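Local structure of phosphoribosylglycinamide synthetase (Anaerococcus prevotii, 4DIM) at residues L11-G16 against V85-I90; R17-L22 against A75-L80; A35-N40 against D50-M55. The protein is probably an ATP-dependent ligase of the ATP-grasp superfamily that uses ATP and a divalent metal ion. All coordinates share one frame; numbering follows the deposited sequence.

Contact 1: L11-G16 against V85-I90; sequences LILGAG and VSLARI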
# COMPACT_ATOMS: atom_id res chain seq x y z
N LEU A 11 -9.40 10.81 -14.53
CA LEU A 11 -7.99 10.64 -14.86
C LEU A 11 -7.42 9.71 -13.82
O LEU A 11 -7.51 10.00 -12.63
CB LEU A 11 -7.23 11.98 -14.88
CG LEU A 11 -5.69 11.92 -14.80
CD1 LEU A 11 -5.06 11.58 -16.18
CD2 LEU A 11 -5.13 13.20 -14.22
N ILE A 12 -6.87 8.58 -14.25
CA ILE A 12 -6.25 7.66 -13.31
C ILE A 12 -4.77 7.86 -13.42
O ILE A 12 -4.22 7.66 -14.50
CB ILE A 12 -6.66 6.20 -13.52
CG1 ILE A 12 -8.18 6.02 -13.25
CG2 ILE A 12 -5.82 5.31 -12.61
CD1 ILE A 12 -8.83 4.77 -13.92
N LEU A 13 -4.11 8.26 -12.33
CA LEU A 13 -2.66 8.50 -12.34
C LEU A 13 -1.94 7.19 -12.17
O LEU A 13 -2.02 6.59 -11.10
CB LEU A 13 -2.25 9.47 -11.23
CG LEU A 13 -2.63 10.93 -11.41
CD1 LEU A 13 -4.10 11.16 -11.04
CD2 LEU A 13 -1.78 11.81 -10.56
N GLY A 14 -1.31 6.74 -13.25
CA GLY A 14 -0.57 5.50 -13.30
C GLY A 14 -1.33 4.48 -14.11
O GLY A 14 -2.56 4.50 -14.08
N ALA A 15 -0.62 3.59 -14.85
CA ALA A 15 -1.27 2.53 -15.61
C ALA A 15 -0.42 1.27 -15.68
O ALA A 15 -0.34 0.66 -16.73
CB ALA A 15 -1.63 3.00 -17.00
N GLY A 16 0.09 0.83 -14.52
CA GLY A 16 0.82 -0.43 -14.39
C GLY A 16 -0.06 -1.67 -14.24
O GLY A 16 -1.26 -1.57 -13.98
N VAL A 85 1.04 12.72 -4.41
CA VAL A 85 1.10 14.16 -4.19
C VAL A 85 0.45 14.87 -5.37
O VAL A 85 -0.40 15.72 -5.18
CB VAL A 85 2.55 14.61 -3.98
CG1 VAL A 85 2.66 16.14 -4.02
CG2 VAL A 85 3.07 14.05 -2.66
N SER A 86 0.84 14.50 -6.60
CA SER A 86 0.28 15.08 -7.83
C SER A 86 -1.23 14.96 -7.80
O SER A 86 -1.88 15.97 -8.01
CB SER A 86 0.87 14.40 -9.06
OG SER A 86 2.25 14.14 -8.83
N LEU A 87 -1.79 13.82 -7.37
CA LEU A 87 -3.26 13.72 -7.22
C LEU A 87 -3.80 14.79 -6.26
O LEU A 87 -4.80 15.45 -6.56
CB LEU A 87 -3.64 12.36 -6.67
CG LEU A 87 -5.10 12.15 -6.29
CD1 LEU A 87 -6.03 12.46 -7.45
CD2 LEU A 87 -5.30 10.73 -5.88
N ALA A 88 -3.16 14.92 -5.10
CA ALA A 88 -3.54 15.88 -4.08
C ALA A 88 -3.57 17.32 -4.65
O ALA A 88 -4.55 18.05 -4.41
CB ALA A 88 -2.58 15.78 -2.91
N ARG A 89 -2.57 17.70 -5.49
CA ARG A 89 -2.56 19.02 -6.12
C ARG A 89 -3.70 19.13 -7.14
O ARG A 89 -4.41 20.15 -7.13
CB ARG A 89 -1.22 19.36 -6.79
CG ARG A 89 -1.05 20.91 -6.89
CD ARG A 89 0.34 21.34 -7.31
NE ARG A 89 1.29 21.23 -6.21
CZ ARG A 89 2.60 21.45 -6.30
NH1 ARG A 89 3.14 21.81 -7.47
NH2 ARG A 89 3.38 21.31 -5.24
N ILE A 90 -3.90 18.09 -7.98
CA ILE A 90 -5.02 18.06 -8.95
C ILE A 90 -6.33 18.40 -8.21
O ILE A 90 -7.05 19.30 -8.60
CB ILE A 90 -5.15 16.67 -9.68
CG1 ILE A 90 -4.05 16.47 -10.68
CG2 ILE A 90 -6.52 16.52 -10.40
CD1 ILE A 90 -3.82 15.04 -10.99

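Contact 2: R17-L22 against A75-L80; sequences RGQLGL and AATCCL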
# COMPACT_ATOMS: atom_id res chain seq x y z
N ARG A 17 0.52 -2.89 -14.39
CA ARG A 17 -0.26 -4.16 -14.23
C ARG A 17 -1.05 -4.17 -12.91
O ARG A 17 -2.22 -4.55 -12.89
CB ARG A 17 0.64 -5.43 -14.35
CG ARG A 17 1.33 -5.89 -13.07
CD ARG A 17 2.51 -6.83 -13.33
NE ARG A 17 3.30 -7.05 -12.11
CZ ARG A 17 4.46 -7.71 -12.04
NH1 ARG A 17 5.00 -8.25 -13.13
NH2 ARG A 17 5.09 -7.84 -10.87
N GLY A 18 -0.47 -3.61 -11.86
CA GLY A 18 -1.15 -3.53 -10.57
C GLY A 18 -2.22 -2.47 -10.45
O GLY A 18 -2.68 -2.21 -9.34
N GLN A 19 -2.66 -1.84 -11.57
CA GLN A 19 -3.68 -0.79 -11.48
C GLN A 19 -4.86 -0.99 -12.41
O GLN A 19 -5.72 -0.11 -12.43
CB GLN A 19 -3.02 0.53 -11.76
CG GLN A 19 -1.96 0.81 -10.69
CD GLN A 19 -1.38 2.16 -10.90
OE1 GLN A 19 -0.29 2.25 -11.51
NE2 GLN A 19 -2.15 3.20 -10.46
N LEU A 20 -5.02 -2.20 -13.02
CA LEU A 20 -6.11 -2.44 -13.96
C LEU A 20 -7.48 -2.60 -13.32
O LEU A 20 -8.48 -2.54 -14.04
CB LEU A 20 -5.83 -3.62 -14.93
CG LEU A 20 -5.64 -5.06 -14.49
CD1 LEU A 20 -6.92 -5.67 -13.77
CD2 LEU A 20 -5.29 -5.93 -15.71
N GLY A 21 -7.56 -2.77 -12.01
CA GLY A 21 -8.83 -2.96 -11.31
C GLY A 21 -9.68 -1.71 -11.29
O GLY A 21 -10.91 -1.76 -11.41
N LEU A 22 -9.01 -0.59 -11.12
CA LEU A 22 -9.68 0.68 -11.11
C LEU A 22 -10.11 1.09 -12.52
O LEU A 22 -11.17 1.71 -12.68
CB LEU A 22 -8.76 1.68 -10.48
CG LEU A 22 -9.28 3.03 -10.22
CD1 LEU A 22 -10.46 2.99 -9.25
CD2 LEU A 22 -8.20 3.85 -9.67
N ALA A 75 -10.15 12.52 -10.23
CA ALA A 75 -8.86 11.87 -10.43
C ALA A 75 -8.62 10.85 -9.33
O ALA A 75 -9.14 10.96 -8.22
CB ALA A 75 -7.71 12.86 -10.50
N ALA A 76 -7.90 9.80 -9.70
CA ALA A 76 -7.64 8.74 -8.76
C ALA A 76 -6.30 8.11 -9.02
O ALA A 76 -5.73 8.23 -10.10
CB ALA A 76 -8.74 7.70 -8.86
N THR A 77 -5.76 7.51 -8.00
CA THR A 77 -4.51 6.76 -8.05
C THR A 77 -4.77 5.60 -7.18
O THR A 77 -5.73 5.62 -6.42
CB THR A 77 -3.28 7.59 -7.65
OG1 THR A 77 -2.08 6.89 -8.05
CG2 THR A 77 -3.22 7.88 -6.18
N CYS A 78 -3.98 4.57 -7.34
CA CYS A 78 -4.18 3.39 -6.55
C CYS A 78 -2.94 2.54 -6.62
O CYS A 78 -2.14 2.69 -7.54
CB CYS A 78 -5.45 2.65 -7.04
SG CYS A 78 -5.17 1.19 -8.09
N CYS A 79 -2.69 1.79 -5.54
CA CYS A 79 -1.67 0.77 -5.39
C CYS A 79 -0.22 1.27 -5.39
O CYS A 79 0.66 0.45 -5.19
CB CYS A 79 -1.88 -0.32 -6.44
SG CYS A 79 -3.49 -1.18 -6.27
N LEU A 80 0.05 2.59 -5.51
CA LEU A 80 1.43 3.13 -5.53
C LEU A 80 1.45 4.61 -5.09
O LEU A 80 0.49 5.35 -5.34
CB LEU A 80 2.00 2.97 -6.96
CG LEU A 80 3.41 2.35 -7.15
CD1 LEU A 80 3.59 0.97 -6.46
CD2 LEU A 80 3.71 2.16 -8.64

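Contact 3: A35-N40 against D50-M55; sequences AGTMPN and DEISYM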
# COMPACT_ATOMS: atom_id res chain seq x y z
N ALA A 35 -5.81 7.57 -19.05
CA ALA A 35 -4.61 7.03 -18.46
C ALA A 35 -3.52 8.10 -18.37
O ALA A 35 -2.98 8.50 -19.40
CB ALA A 35 -4.11 5.86 -19.30
N GLY A 36 -3.24 8.58 -17.15
CA GLY A 36 -2.17 9.54 -16.88
C GLY A 36 -0.88 8.73 -16.75
O GLY A 36 -0.67 8.09 -15.72
N THR A 37 -0.06 8.65 -17.82
CA THR A 37 1.08 7.75 -17.77
C THR A 37 2.28 8.19 -18.62
O THR A 37 2.30 9.26 -19.20
CB THR A 37 0.59 6.34 -18.20
OG1 THR A 37 1.66 5.41 -18.11
CG2 THR A 37 0.00 6.32 -19.63
N MSE A 38 3.30 7.33 -18.63
CA MSE A 38 4.54 7.53 -19.35
C MSE A 38 4.46 6.64 -20.63
O MSE A 38 3.68 5.68 -20.64
CB MSE A 38 5.71 7.12 -18.40
CG MSE A 38 6.92 8.07 -18.35
SE MSE A 38 6.57 9.98 -18.24
CE MSE A 38 8.31 10.67 -18.88
N PRO A 39 5.19 6.96 -21.71
CA PRO A 39 5.11 6.17 -22.96
C PRO A 39 4.81 4.66 -22.84
O PRO A 39 3.86 4.18 -23.46
CB PRO A 39 6.51 6.37 -23.58
CG PRO A 39 7.18 7.48 -22.76
CD PRO A 39 6.11 8.09 -21.91
N ASN A 40 5.62 3.92 -22.07
CA ASN A 40 5.49 2.47 -21.96
C ASN A 40 4.83 2.09 -20.62
O ASN A 40 5.42 2.28 -19.54
CB ASN A 40 6.88 1.82 -22.13
CG ASN A 40 7.71 2.38 -23.29
OD1 ASN A 40 8.90 2.69 -23.12
ND2 ASN A 40 7.13 2.53 -24.49
N ASP A 50 -10.03 4.93 -22.27
CA ASP A 50 -10.59 5.59 -23.45
C ASP A 50 -9.57 6.60 -24.04
O ASP A 50 -9.50 6.77 -25.26
CB ASP A 50 -11.91 6.31 -23.10
CG ASP A 50 -13.02 5.41 -22.61
OD1 ASP A 50 -12.72 4.45 -21.87
OD2 ASP A 50 -14.21 5.70 -22.91
N GLU A 51 -8.79 7.26 -23.17
CA GLU A 51 -7.78 8.26 -23.52
C GLU A 51 -6.44 7.97 -22.82
O GLU A 51 -6.41 7.25 -21.82
CB GLU A 51 -8.28 9.65 -23.06
CG GLU A 51 -8.05 10.80 -23.99
CD GLU A 51 -8.98 11.96 -23.68
OE1 GLU A 51 -10.21 11.74 -23.74
OE2 GLU A 51 -8.49 13.05 -23.31
N ILE A 52 -5.33 8.54 -23.35
CA ILE A 52 -4.00 8.45 -22.77
C ILE A 52 -3.45 9.83 -22.75
O ILE A 52 -3.49 10.48 -23.78
CB ILE A 52 -3.03 7.50 -23.51
CG1 ILE A 52 -3.69 6.10 -23.70
CG2 ILE A 52 -1.68 7.40 -22.74
CD1 ILE A 52 -2.89 5.08 -24.40
N SER A 53 -2.95 10.27 -21.59
CA SER A 53 -2.35 11.60 -21.41
C SER A 53 -0.97 11.36 -20.90
O SER A 53 -0.80 10.73 -19.86
CB SER A 53 -3.17 12.47 -20.46
OG SER A 53 -2.75 13.82 -20.53
N TYR A 54 0.03 11.72 -21.70
CA TYR A 54 1.40 11.43 -21.35
C TYR A 54 1.87 12.45 -20.34
O TYR A 54 1.78 13.65 -20.58
CB TYR A 54 2.26 11.37 -22.61
CG TYR A 54 2.02 10.15 -23.47
CD1 TYR A 54 1.78 10.27 -24.83
CD2 TYR A 54 2.14 8.87 -22.95
CE1 TYR A 54 1.63 9.15 -25.64
CE2 TYR A 54 1.98 7.74 -23.75
CZ TYR A 54 1.73 7.88 -25.10
OH TYR A 54 1.58 6.77 -25.91
N MSE A 55 2.30 11.97 -19.16
CA MSE A 55 2.74 12.84 -18.07
C MSE A 55 3.53 12.07 -17.07
O MSE A 55 3.26 10.89 -16.86
CB MSE A 55 1.51 13.46 -17.35
CG MSE A 55 0.47 12.42 -16.82
SE MSE A 55 -1.01 13.17 -15.86
CE MSE A 55 -1.80 14.21 -17.17

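Contact 1: L11-G16 against V85-I90
Leu11 and Leu13 meet Ile90 and Leu87 in a buried, largely apolar strand-to-helix contact, where helix 84-94 lies against one face of the four-stranded parallel sheet. The axes of strand 11-13 and helix 85-90 approach to 9.9 Å and run nearly antiparallel, at 151°. Residues alternate along the strand: Leu11 and Leu13 turn toward this helix, while Ile12 between them packs on Leu22 and Tyr23 of helix 20-29 across the sheet.

Ile90 is the middle of the cluster. Its CG1 stands beside the backbone N and the chain then runs out nearly straight (chi2 158°), which carries the CD1 methyl down to the strand. There it meets Leu13 tip to tip, Ile90 CD1 lying 3.8 Å from Leu13 CD2 and almost as near the sister methyl CD1. Leu11 comes to the same methyl from another direction, its side chain crossing that of Ile90 at about a right angle, with Leu11 CD2 3.9 Å from Ile90 CD1. Beyond this shared partner the two branches of Leu13 part: Leu13 CD2 also reaches the helix backbone, 3.8 Å from Leu87 N, and touches CB of Ser86 at 4.0 Å, whereas Leu13 CD1 extends toward the methyl Leu87 CD1, 4.3 Å away. Ala75 of the next strand packs on Leu13, Leu87 and Ile90 alike, and Val63 of helix 60-66 adds to the cover of Ile90.

Some polar groups nearby find partners outside the two segments: Leu13 O takes a hydrogen bond from Thr77 OG1, and Arg89 forms salt bridges with Asp61 and Glu101. Between the two segments themselves no hydrogen bond crosses, and the contact is one of methyl packing and the fit of branched side chains, without a directional bond.

Contact 2: R17-L22 against A75-L80
Gln19 lays its side chain along the backbone of Cys78, while Leu22, three residues on in the start of helix 20-29, drops a single methyl between two small side chains of 75-80. In Gln19, CG sits beside the backbone N (chi1 -63°) and the chain stays extended beyond it. Gln19 CG therefore passes Cys78 SG at 4.1 Å, and the amide travels on past the carbonyl of Cys78. Gln19 NE2 comes within 3.0 Å of Cys78 O, but the angle is too poor for a hydrogen bond; the amide is instead held by weak hydrogen bonds, NE2 to Leu13 O and OE1 from Gly16 N. The turn carrying Gln19 follows strand 9-13 and leads into helix 20-29; Gly16 and Gly18 of the turn and Gly21 of the helix are spaced as in the GxGxxG pattern of Rossmann-like domains, a resemblance of sequence and shape only. Gly18 brings its carbonyl over Cys79, with Gly18 O 3.6 Å from Cys79 CB. Leu22 has CG anti to its N, chi1 -173°, which swings Leu22 CD2 across to lie 4.0 Å from both Ala76 CB and Cys78 CB. Tyr298, Ile301 and Ala302 of helix 297-305 also pack on Leu22.

Contact 3: A35-N40 against D50-M55
Tyr54 lies against the chain that leaves the end of strand 32-37, and its side chain can be followed outward from the sheet. Tyr54 CB begins 4.0 Å from Thr37 O. CG stands beside the backbone N (chi1 -72°), and this turns the ring toward Pro39 and presents its edge to the same carbonyl: Thr37 O lies in the ring plane, 3.8 Å from Tyr54 CD2. One atom further out, Tyr54 CE2 reaches Pro39 CA at 3.6 Å. The proline ring and the tyrosine ring meet at a slant, through Pro39 CD and CD2 of Tyr54.

Beneath this, the two strands are zipped in parallel. Ala35 N bonds to Glu51 O and Ser53 N to Ala35 O; Thr37 N then bonds to Ser53 O, and Met55 N to Thr37 O. Thr37 O thus takes a backbone N-H while lying at the ring edge. On the face shared with Tyr54, Thr37 CG2 touches Ile52 CG2 at 3.7 Å, and Leu46 of helix 43-48 packs on Ile52 and Ala35. On the other face, the selenomethionine Met55 lays its CG over Gly36 CA, with Met55 CG 3.9 Å from that atom. The carboxylate of Glu51 leads away from segment 35-40 and is held by a salt bridge with Arg9 and a hydrogen bond with His32.

Strand 51-54 is the outermost of the sheet within the chain. With strand 32-37 and helix 43-48 it makes a beta-alpha-beta crossover, the repeating unit of Rossmann-like parallel sheets.

Overall arrangement
All three contacts reach one parallel sheet, ordered 51-54, 32-37, 9-13, 74-76. Contacts 1 and 2, their centres about 9 Å apart, are buried and linked directly: strands 9-13 and 74-76 are neighbours, with Leu13 N 2.8 Å from Ala76 O, a probable hydrogen bond. Contact 1 covers one face with a helix through methyl groups; contact 2 joins the turn and helix start after strand 9-13 to the end of 74-76, mixing apolar packing with an amide. Contact 3 lies at the sheet's edge, partly exposed, and is the one built on backbone hydrogen bonds between its segments. Strand 9-13 bonds to 32-37, tying contact 3 to contact 1.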